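Local coordinates for protein delta-1-pyrroline-5-carboxylate dehydrogenase, mitochondrial (Mus musculus, PDB 4E3X) that oxidises L-glutamate gamma-semialdehyde, formed from proline or ornithine, to glutamate with NAD(+) in mitochondrial proline breakdown, at residues B[161-174]-B[211-225]. Sequence-based numbering, arbitrary orientation.
With PRO (proline), chain K.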
ATOM      1  N   ASP B 161      -0.306  -0.455 -27.397  1.00  9.07           N
ATOM      2  CA  ASP B 161       0.612  -0.863 -26.338  1.00  7.91           C
ATOM      3  C   ASP B 161       1.873   0.011 -26.307  1.00  7.61           C
ATOM      4  O   ASP B 161       2.018   0.879 -25.439  1.00  8.57           O
ATOM      5  CB  ASP B 161       0.967  -2.349 -26.543  1.00  8.34           C
ATOM      6  CG  ASP B 161       2.125  -2.829 -25.668  1.00  8.32           C
ATOM      7  OD1 ASP B 161       2.440  -2.169 -24.659  1.00  9.15           O
ATOM      8  OD2 ASP B 161       2.718  -3.885 -26.002  1.00  8.02           O
ATOM      9  N   ALA B 162       2.790  -0.234 -27.244  1.00  8.78           N
ATOM     10  CA  ALA B 162       4.108   0.409 -27.224  1.00 10.04           C
ATOM     11  C   ALA B 162       4.033   1.906 -27.445  1.00  9.75           C
ATOM     12  O   ALA B 162       4.907   2.651 -27.001  1.00 10.45           O
ATOM     13  CB  ALA B 162       5.027  -0.229 -28.251  1.00 10.39           C
ATOM     14  N   ALA B 163       3.006   2.348 -28.158  1.00  9.02           N
ATOM     15  CA  ALA B 163       2.776   3.772 -28.285  1.00 10.42           C
ATOM     16  C   ALA B 163       1.782   4.236 -27.223  1.00  9.78           C
ATOM     17  O   ALA B 163       2.186   4.728 -26.181  1.00 10.57           O
ATOM     18  CB  ALA B 163       2.308   4.134 -29.690  1.00 10.92           C
ATOM     19  N   ALA B 164       0.488   4.046 -27.463  1.00 10.03           N
ATOM     20  CA  ALA B 164      -0.526   4.707 -26.648  1.00  9.64           C
ATOM     21  C   ALA B 164      -0.431   4.437 -25.150  1.00  8.08           C
ATOM     22  O   ALA B 164      -0.355   5.374 -24.371  1.00  8.82           O
ATOM     23  CB  ALA B 164      -1.915   4.387 -27.145  1.00 11.24           C
ATOM     24  N   GLU B 165      -0.421   3.174 -24.736  1.00  8.29           N
ATOM     25  CA  GLU B 165      -0.424   2.895 -23.305  1.00  9.01           C
ATOM     26  C   GLU B 165       0.853   3.373 -22.621  1.00  7.51           C
ATOM     27  O   GLU B 165       0.795   3.944 -21.537  1.00  7.91           O
ATOM     28  CB  GLU B 165      -0.649   1.412 -23.022  1.00 10.74           C
ATOM     29  CG  GLU B 165      -0.923   1.148 -21.553  1.00 14.37           C
ATOM     30  CD  GLU B 165      -1.378  -0.268 -21.288  1.00 19.59           C
ATOM     31  OE1 GLU B 165      -0.908  -1.185 -21.992  1.00 22.84           O
ATOM     32  OE2 GLU B 165      -2.212  -0.465 -20.378  1.00 21.57           O
ATOM     33  N   LEU B 166       1.999   3.132 -23.251  1.00  7.42           N
ATOM     34  CA  LEU B 166       3.277   3.531 -22.669  1.00  7.71           C
ATOM     35  C   LEU B 166       3.373   5.052 -22.543  1.00  7.06           C
ATOM     36  O   LEU B 166       3.741   5.592 -21.496  1.00  7.54           O
ATOM     37  CB  LEU B 166       4.424   2.991 -23.523  1.00  7.97           C
ATOM     38  CG  LEU B 166       5.814   3.388 -23.024  1.00  9.94           C
ATOM     39  CD1 LEU B 166       5.988   3.016 -21.560  1.00 11.12           C
ATOM     40  CD2 LEU B 166       6.872   2.710 -23.877  1.00 11.20           C
ATOM     41  N   ILE B 167       3.020   5.738 -23.621  1.00  6.96           N
ATOM     42  CA  ILE B 167       2.980   7.190 -23.619  1.00  8.00           C
ATOM     43  C   ILE B 167       2.037   7.706 -22.524  1.00  7.57           C
ATOM     44  O   ILE B 167       2.385   8.620 -21.766  1.00  7.54           O
ATOM     45  CB  ILE B 167       2.542   7.717 -24.999  1.00  7.92           C
ATOM     46  CG1 ILE B 167       3.653   7.498 -26.035  1.00  8.27           C
ATOM     47  CG2 ILE B 167       2.165   9.188 -24.938  1.00  8.83           C
ATOM     48  CD1 ILE B 167       3.149   7.604 -27.473  1.00  8.97           C
ATOM     49  N   ASP B 168       0.860   7.094 -22.416  1.00  6.50           N
ATOM     50  CA  ASP B 168      -0.105   7.502 -21.396  1.00  7.22           C
ATOM     51  C   ASP B 168       0.409   7.258 -19.971  1.00  6.62           C
ATOM     52  O   ASP B 168       0.208   8.097 -19.092  1.00  6.94           O
ATOM     53  CB  ASP B 168      -1.451   6.798 -21.584  1.00  7.22           C
ATOM     54  CG  ASP B 168      -2.235   7.302 -22.800  1.00  8.79           C
ATOM     55  OD1 ASP B 168      -1.874   8.344 -23.376  1.00  8.88           O
ATOM     56  OD2 ASP B 168      -3.238   6.646 -23.163  1.00  9.73           O
ATOM     57  N   PHE B 169       1.049   6.115 -19.720  1.00  6.62           N
ATOM     58  CA  PHE B 169       1.648   5.890 -18.402  1.00  6.81           C
ATOM     59  C   PHE B 169       2.609   7.031 -18.079  1.00  7.06           C
ATOM     60  O   PHE B 169       2.570   7.602 -16.990  1.00  8.12           O
ATOM     61  CB  PHE B 169       2.457   4.588 -18.353  1.00  7.74           C
ATOM     62  CG  PHE B 169       1.641   3.348 -18.094  1.00  8.91           C
ATOM     63  CD1 PHE B 169       0.692   3.303 -17.084  1.00  9.94           C
ATOM     64  CD2 PHE B 169       1.868   2.202 -18.845  1.00  8.80           C
ATOM     65  CE1 PHE B 169      -0.036   2.133 -16.847  1.00 10.68           C
ATOM     66  CE2 PHE B 169       1.155   1.030 -18.609  1.00 10.02           C
ATOM     67  CZ  PHE B 169       0.198   0.999 -17.613  1.00  9.82           C
ATOM     68  N   PHE B 170       3.492   7.354 -19.022  1.00  6.50           N
ATOM     69  CA  PHE B 170       4.497   8.378 -18.768  1.00  6.52           C
ATOM     70  C   PHE B 170       3.858   9.747 -18.517  1.00  6.97           C
ATOM     71  O   PHE B 170       4.244  10.449 -17.577  1.00  7.46           O
ATOM     72  CB  PHE B 170       5.504   8.449 -19.918  1.00  6.71           C
ATOM     73  CG  PHE B 170       6.504   7.325 -19.934  1.00  7.79           C
ATOM     74  CD1 PHE B 170       6.497   6.331 -18.963  1.00  8.87           C
ATOM     75  CD2 PHE B 170       7.460   7.269 -20.935  1.00  9.14           C
ATOM     76  CE1 PHE B 170       7.435   5.305 -18.989  1.00  9.60           C
ATOM     77  CE2 PHE B 170       8.400   6.250 -20.963  1.00 10.46           C
ATOM     78  CZ  PHE B 170       8.383   5.263 -19.992  1.00 10.12           C
ATOM     79  N   ARG B 171       2.871  10.123 -19.325  1.00  7.00           N
ATOM     80  CA  ARG B 171       2.246  11.444 -19.167  1.00  7.22           C
ATOM     81  C   ARG B 171       1.339  11.531 -17.941  1.00  6.74           C
ATOM     82  O   ARG B 171       1.427  12.485 -17.164  1.00  7.31           O
ATOM     83  CB  ARG B 171       1.478  11.877 -20.416  1.00  7.36           C
ATOM     84  CG  ARG B 171       2.334  12.057 -21.648  1.00  8.46           C
ATOM     85  CD  ARG B 171       1.722  13.102 -22.574  1.00  9.03           C
ATOM     86  NE  ARG B 171       2.385  13.169 -23.878  1.00  9.99           N
ATOM     87  CZ  ARG B 171       1.879  12.662 -25.004  1.00 10.47           C
ATOM     88  NH1 ARG B 171       0.703  12.037 -24.992  1.00 10.57           N
ATOM     89  NH2 ARG B 171       2.558  12.761 -26.139  1.00 11.08           N
ATOM     90  N   PHE B 172       0.461  10.548 -17.771  1.00  6.77           N
ATOM     91  CA  PHE B 172      -0.461  10.565 -16.640  1.00  6.52           C
ATOM     92  C   PHE B 172       0.249  10.390 -15.301  1.00  6.55           C
ATOM     93  O   PHE B 172      -0.080  11.085 -14.339  1.00  7.45           O
ATOM     94  CB  PHE B 172      -1.573   9.533 -16.815  1.00  7.04           C
ATOM     95  CG  PHE B 172      -2.677   9.994 -17.725  1.00  7.97           C
ATOM     96  CD1 PHE B 172      -3.811  10.618 -17.214  1.00  9.44           C
ATOM     97  CD2 PHE B 172      -2.574   9.827 -19.097  1.00  9.73           C
ATOM     98  CE1 PHE B 172      -4.830  11.056 -18.060  1.00 10.20           C
ATOM     99  CE2 PHE B 172      -3.587  10.267 -19.942  1.00 10.25           C
ATOM    100  CZ  PHE B 172      -4.717  10.869 -19.421  1.00  9.78           C
ATOM    101  N   ASN B 173       1.219   9.485 -15.212  1.00  6.71           N
ATOM    102  CA  ASN B 173       1.962   9.361 -13.958  1.00  6.33           C
ATOM    103  C   ASN B 173       2.729  10.647 -13.636  1.00  6.30           C
ATOM    104  O   ASN B 173       2.808  11.050 -12.481  1.00  7.30           O
ATOM    105  CB  ASN B 173       2.892   8.154 -13.950  1.00  6.93           C
ATOM    106  CG  ASN B 173       2.156   6.864 -13.684  1.00  7.99           C
ATOM    107  OD1 ASN B 173       1.191   6.838 -12.913  1.00  9.59           O
ATOM    108  ND2 ASN B 173       2.610   5.780 -14.311  1.00  9.82           N
ATOM    109  N   ALA B 174       3.276  11.313 -14.657  1.00  6.56           N
ATOM    110  CA  ALA B 174       3.907  12.614 -14.433  1.00  7.56           C
ATOM    111  C   ALA B 174       2.905  13.614 -13.851  1.00  7.77           C
ATOM    112  O   ALA B 174       3.213  14.321 -12.892  1.00  8.52           O
ATOM    113  CB  ALA B 174       4.508  13.148 -15.716  1.00  8.59           C
ATOM    114  N   ASN B 211       4.188  -9.591 -22.591  1.00  8.12           N
ATOM    115  CA  ASN B 211       3.004  -9.367 -23.417  1.00  8.70           C
ATOM    116  C   ASN B 211       2.615  -7.928 -23.675  1.00  8.42           C
ATOM    117  O   ASN B 211       1.819  -7.656 -24.569  1.00  8.92           O
ATOM    118  CB  ASN B 211       1.818 -10.199 -22.927  1.00  9.19           C
ATOM    119  CG  ASN B 211       1.350  -9.796 -21.554  1.00 10.59           C
ATOM    120  OD1 ASN B 211       2.111  -9.267 -20.746  1.00 12.74           O
ATOM    121  ND2 ASN B 211       0.081 -10.057 -21.274  1.00 12.41           N
ATOM    122  N   PHE B 212       3.172  -7.009 -22.893  1.00  7.99           N
ATOM    123  CA  PHE B 212       2.991  -5.586 -23.148  1.00  8.89           C
ATOM    124  C   PHE B 212       4.290  -4.838 -22.957  1.00  8.36           C
ATOM    125  O   PHE B 212       4.841  -4.812 -21.865  1.00  9.11           O
ATOM    126  CB  PHE B 212       1.919  -4.986 -22.240  1.00 10.09           C
ATOM    127  CG  PHE B 212       0.530  -5.399 -22.609  1.00 10.86           C
ATOM    128  CD1 PHE B 212      -0.050  -6.519 -22.032  1.00 11.50           C
ATOM    129  CD2 PHE B 212      -0.193  -4.684 -23.551  1.00 12.10           C
ATOM    130  CE1 PHE B 212      -1.330  -6.911 -22.379  1.00 13.52           C
ATOM    131  CE2 PHE B 212      -1.478  -5.073 -23.908  1.00 12.84           C
ATOM    132  CZ  PHE B 212      -2.046  -6.185 -23.315  1.00 13.00           C
ATOM    133  N   THR B 213       4.774  -4.231 -24.030  1.00  7.69           N
ATOM    134  CA  THR B 213       5.934  -3.355 -23.946  1.00  7.36           C
ATOM    135  C   THR B 213       5.721  -2.253 -22.908  1.00  7.77           C
ATOM    136  O   THR B 213       6.646  -1.890 -22.180  1.00  8.45           O
ATOM    137  CB  THR B 213       6.223  -2.766 -25.332  1.00  7.81           C
ATOM    138  OG1 THR B 213       6.584  -3.844 -26.195  1.00  8.63           O
ATOM    139  CG2 THR B 213       7.350  -1.735 -25.309  1.00  8.62           C
ATOM    140  N   ALA B 214       4.496  -1.737 -22.840  1.00  7.92           N
ATOM    141  CA  ALA B 214       4.182  -0.625 -21.952  1.00  8.65           C
ATOM    142  C   ALA B 214       4.341  -0.985 -20.478  1.00  7.88           C
ATOM    143  O   ALA B 214       4.695  -0.135 -19.664  1.00  8.30           O
ATOM    144  CB  ALA B 214       2.767  -0.117 -22.219  1.00  9.51           C
ATOM    145  N   ILE B 215       4.049  -2.233 -20.120  1.00  8.17           N
ATOM    146  CA  ILE B 215       4.108  -2.636 -18.720  1.00  9.24           C
ATOM    147  C   ILE B 215       5.529  -2.536 -18.180  1.00  9.10           C
ATOM    148  O   ILE B 215       5.733  -2.066 -17.068  1.00  8.90           O
ATOM    149  CB  ILE B 215       3.506  -4.039 -18.501  1.00  9.95           C
ATOM    150  CG1 ILE B 215       1.994  -3.989 -18.722  1.00 12.35           C
ATOM    151  CG2 ILE B 215       3.787  -4.535 -17.088  1.00 10.06           C
ATOM    152  CD1 ILE B 215       1.298  -5.324 -18.574  1.00 14.21           C
ATOM    153  N   GLY B 216       6.511  -2.943 -18.979  1.00 10.36           N
ATOM    154  CA  GLY B 216       7.901  -2.813 -18.578  1.00 10.57           C
ATOM    155  C   GLY B 216       8.285  -1.369 -18.316  1.00 10.36           C
ATOM    156  O   GLY B 216       8.928  -1.044 -17.313  1.00 10.61           O
ATOM    157  N   GLY B 217       7.881  -0.492 -19.226  1.00 10.25           N
ATOM    158  CA  GLY B 217       8.146   0.926 -19.069  1.00 10.46           C
ATOM    159  C   GLY B 217       7.550   1.473 -17.787  1.00  9.34           C
ATOM    160  O   GLY B 217       8.181   2.269 -17.089  1.00 10.25           O
ATOM    161  N   ASN B 218       6.333   1.045 -17.463  1.00  8.98           N
ATOM    162  CA  ASN B 218       5.678   1.508 -16.243  1.00  8.91           C
ATOM    163  C   ASN B 218       6.261   0.891 -14.968  1.00  7.95           C
ATOM    164  O   ASN B 218       6.436   1.578 -13.972  1.00  7.81           O
ATOM    165  CB  ASN B 218       4.168   1.250 -16.315  1.00  9.84           C
ATOM    166  CG  ASN B 218       3.427   1.859 -15.156  1.00 10.26           C
ATOM    167  OD1 ASN B 218       3.596   3.039 -14.856  1.00 11.38           O
ATOM    168  ND2 ASN B 218       2.624   1.056 -14.476  1.00 12.34           N
ATOM    169  N   LEU B 219       6.531  -0.408 -14.987  1.00  7.54           N
ATOM    170  CA  LEU B 219       7.053  -1.076 -13.796  1.00  7.80           C
ATOM    171  C   LEU B 219       8.388  -0.497 -13.338  1.00  6.38           C
ATOM    172  O   LEU B 219       8.635  -0.379 -12.141  1.00  7.28           O
ATOM    173  CB  LEU B 219       7.204  -2.576 -14.034  1.00  8.39           C
ATOM    174  CG  LEU B 219       5.924  -3.399 -14.141  1.00  9.15           C
ATOM    175  CD1 LEU B 219       6.310  -4.826 -14.451  1.00 10.51           C
ATOM    176  CD2 LEU B 219       5.101  -3.337 -12.859  1.00 10.35           C
ATOM    177  N   ALA B 220       9.248  -0.150 -14.293  1.00  6.37           N
ATOM    178  CA  ALA B 220      10.521   0.483 -13.971  1.00  7.21           C
ATOM    179  C   ALA B 220      10.379   2.001 -13.851  1.00  6.09           C
ATOM    180  O   ALA B 220      11.004   2.636 -13.002  1.00  7.46           O
ATOM    181  CB  ALA B 220      11.565   0.120 -15.022  1.00  8.60           C
ATOM    182  N   GLY B 221       9.551   2.589 -14.707  1.00  6.25           N
ATOM    183  CA  GLY B 221       9.437   4.037 -14.813  1.00  6.72           C
ATOM    184  C   GLY B 221       8.698   4.714 -13.674  1.00  7.11           C
ATOM    185  O   GLY B 221       9.112   5.770 -13.205  1.00  6.99           O
ATOM    186  N   ALA B 222       7.592   4.127 -13.232  1.00  7.36           N
ATOM    187  CA  ALA B 222       6.824   4.754 -12.160  1.00  7.29           C
ATOM    188  C   ALA B 222       7.611   4.871 -10.842  1.00  6.37           C
ATOM    189  O   ALA B 222       7.651   5.955 -10.251  1.00  7.38           O
ATOM    190  CB  ALA B 222       5.484   4.062 -11.967  1.00  7.51           C
ATOM    191  N   PRO B 223       8.301   3.795 -10.403  1.00  5.98           N
ATOM    192  CA  PRO B 223       9.123   3.983  -9.198  1.00  6.65           C
ATOM    193  C   PRO B 223      10.239   5.012  -9.418  1.00  5.65           C
ATOM    194  O   PRO B 223      10.503   5.818  -8.521  1.00  6.13           O
ATOM    195  CB  PRO B 223       9.675   2.577  -8.921  1.00  7.00           C
ATOM    196  CG  PRO B 223       8.652   1.652  -9.560  1.00  7.35           C
ATOM    197  CD  PRO B 223       8.234   2.376 -10.804  1.00  6.67           C
ATOM    198  N   ALA B 224      10.878   5.012 -10.592  1.00  6.05           N
ATOM    199  CA  ALA B 224      11.926   5.992 -10.850  1.00  6.06           C
ATOM    200  C   ALA B 224      11.386   7.424 -10.782  1.00  5.67           C
ATOM    201  O   ALA B 224      12.036   8.322 -10.233  1.00  6.33           O
ATOM    202  CB  ALA B 224      12.592   5.724 -12.190  1.00  7.48           C
ATOM    203  N   LEU B 225      10.203   7.644 -11.344  1.00  5.80           N
ATOM    204  CA  LEU B 225       9.550   8.949 -11.278  1.00  6.66           C
ATOM    205  C   LEU B 225       9.436   9.459  -9.844  1.00  7.05           C
ATOM    206  O   LEU B 225       9.603  10.655  -9.582  1.00  7.25           O
ATOM    207  CB  LEU B 225       8.160   8.866 -11.904  1.00  7.35           C
ATOM    208  CG  LEU B 225       7.232  10.068 -11.740  1.00  8.07           C
ATOM    209  CD1 LEU B 225       7.730  11.272 -12.541  1.00  8.65           C
ATOM    210  CD2 LEU B 225       5.822   9.651 -12.161  1.00  8.86           C
TER
HETATM  211  N   PRO K 603      -4.168  -3.467 -19.635  1.00 21.92           N
HETATM  212  CA  PRO K 603      -4.385  -4.488 -20.661  1.00 21.10           C
HETATM  213  C   PRO K 603      -5.862  -4.686 -20.986  1.00 18.40           C
HETATM  214  O   PRO K 603      -6.757  -4.184 -20.295  1.00 13.90           O
HETATM  215  CB  PRO K 603      -3.808  -5.744 -20.012  1.00 22.31           C
HETATM  216  CG  PRO K 603      -2.671  -5.221 -19.205  1.00 22.51           C
HETATM  217  CD  PRO K 603      -3.109  -3.863 -18.689  1.00 22.45           C
HETATM  218  OXT PRO K 603      -6.190  -5.357 -21.966  1.00 20.09           O
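Asp161, on helix 155-180, holds the start of helix 213-225 with its carboxylate, segment 161-174 running nearly parallel to helix 213-225 (19°) in the aldehyde dehydrogenase fold. Helix 213-225 follows strand 203-207 of the parallel NAD-domain sheet. Asp161 CG lies anti to the backbone N (chi1 169°), which brings both oxygens to the two leading amides: Ala214 N donates to OD1 at 2.8 Å in a fairly straight bond and Thr213 N to OD2 at 2.9 Å, each meeting the syn lone pair. The amides and the salt bridge from Lys153 to OD2 would together favour a charged carboxylate. An asparagine here would probably leave one amide without its acceptor and Lys153 without its countercharge, letting the helix start shift beside the pocket.

Packing is tightest here. The methyl of Ala214 is a knob in a hole formed by Asp161, Glu165, Leu166 and Phe169, and Leu166 CD1 rests 3.9 Å from Gly217 CA, where a beta carbon would clash. Towards Ala174 and Leu225 the contact loosens, the paired CA atoms drawing apart to 7.4 Å, yet it stays buried; Leu225 CD2 reaches over to the backbone of Asn173.

The tight end borders the active site. Asn211, probably the transition-state stabiliser, lies near the nucleophile Cys348, its ND2 hydrogen-bonded to Gln346 O. Phe212, at the N-cap position, turns its ring edge to the Asp161 carboxylate and one face to the bound proline, which Glu165 OE2 also approaches. Midway along, the Asn218 amide stacks flat on the Phe169 ring, the planes 5° apart, with Asn218 CB 3.7 Å from the ring centroid in a CH-pi contact, while its OD1 lies 3.0 Å from Asn173 ND2.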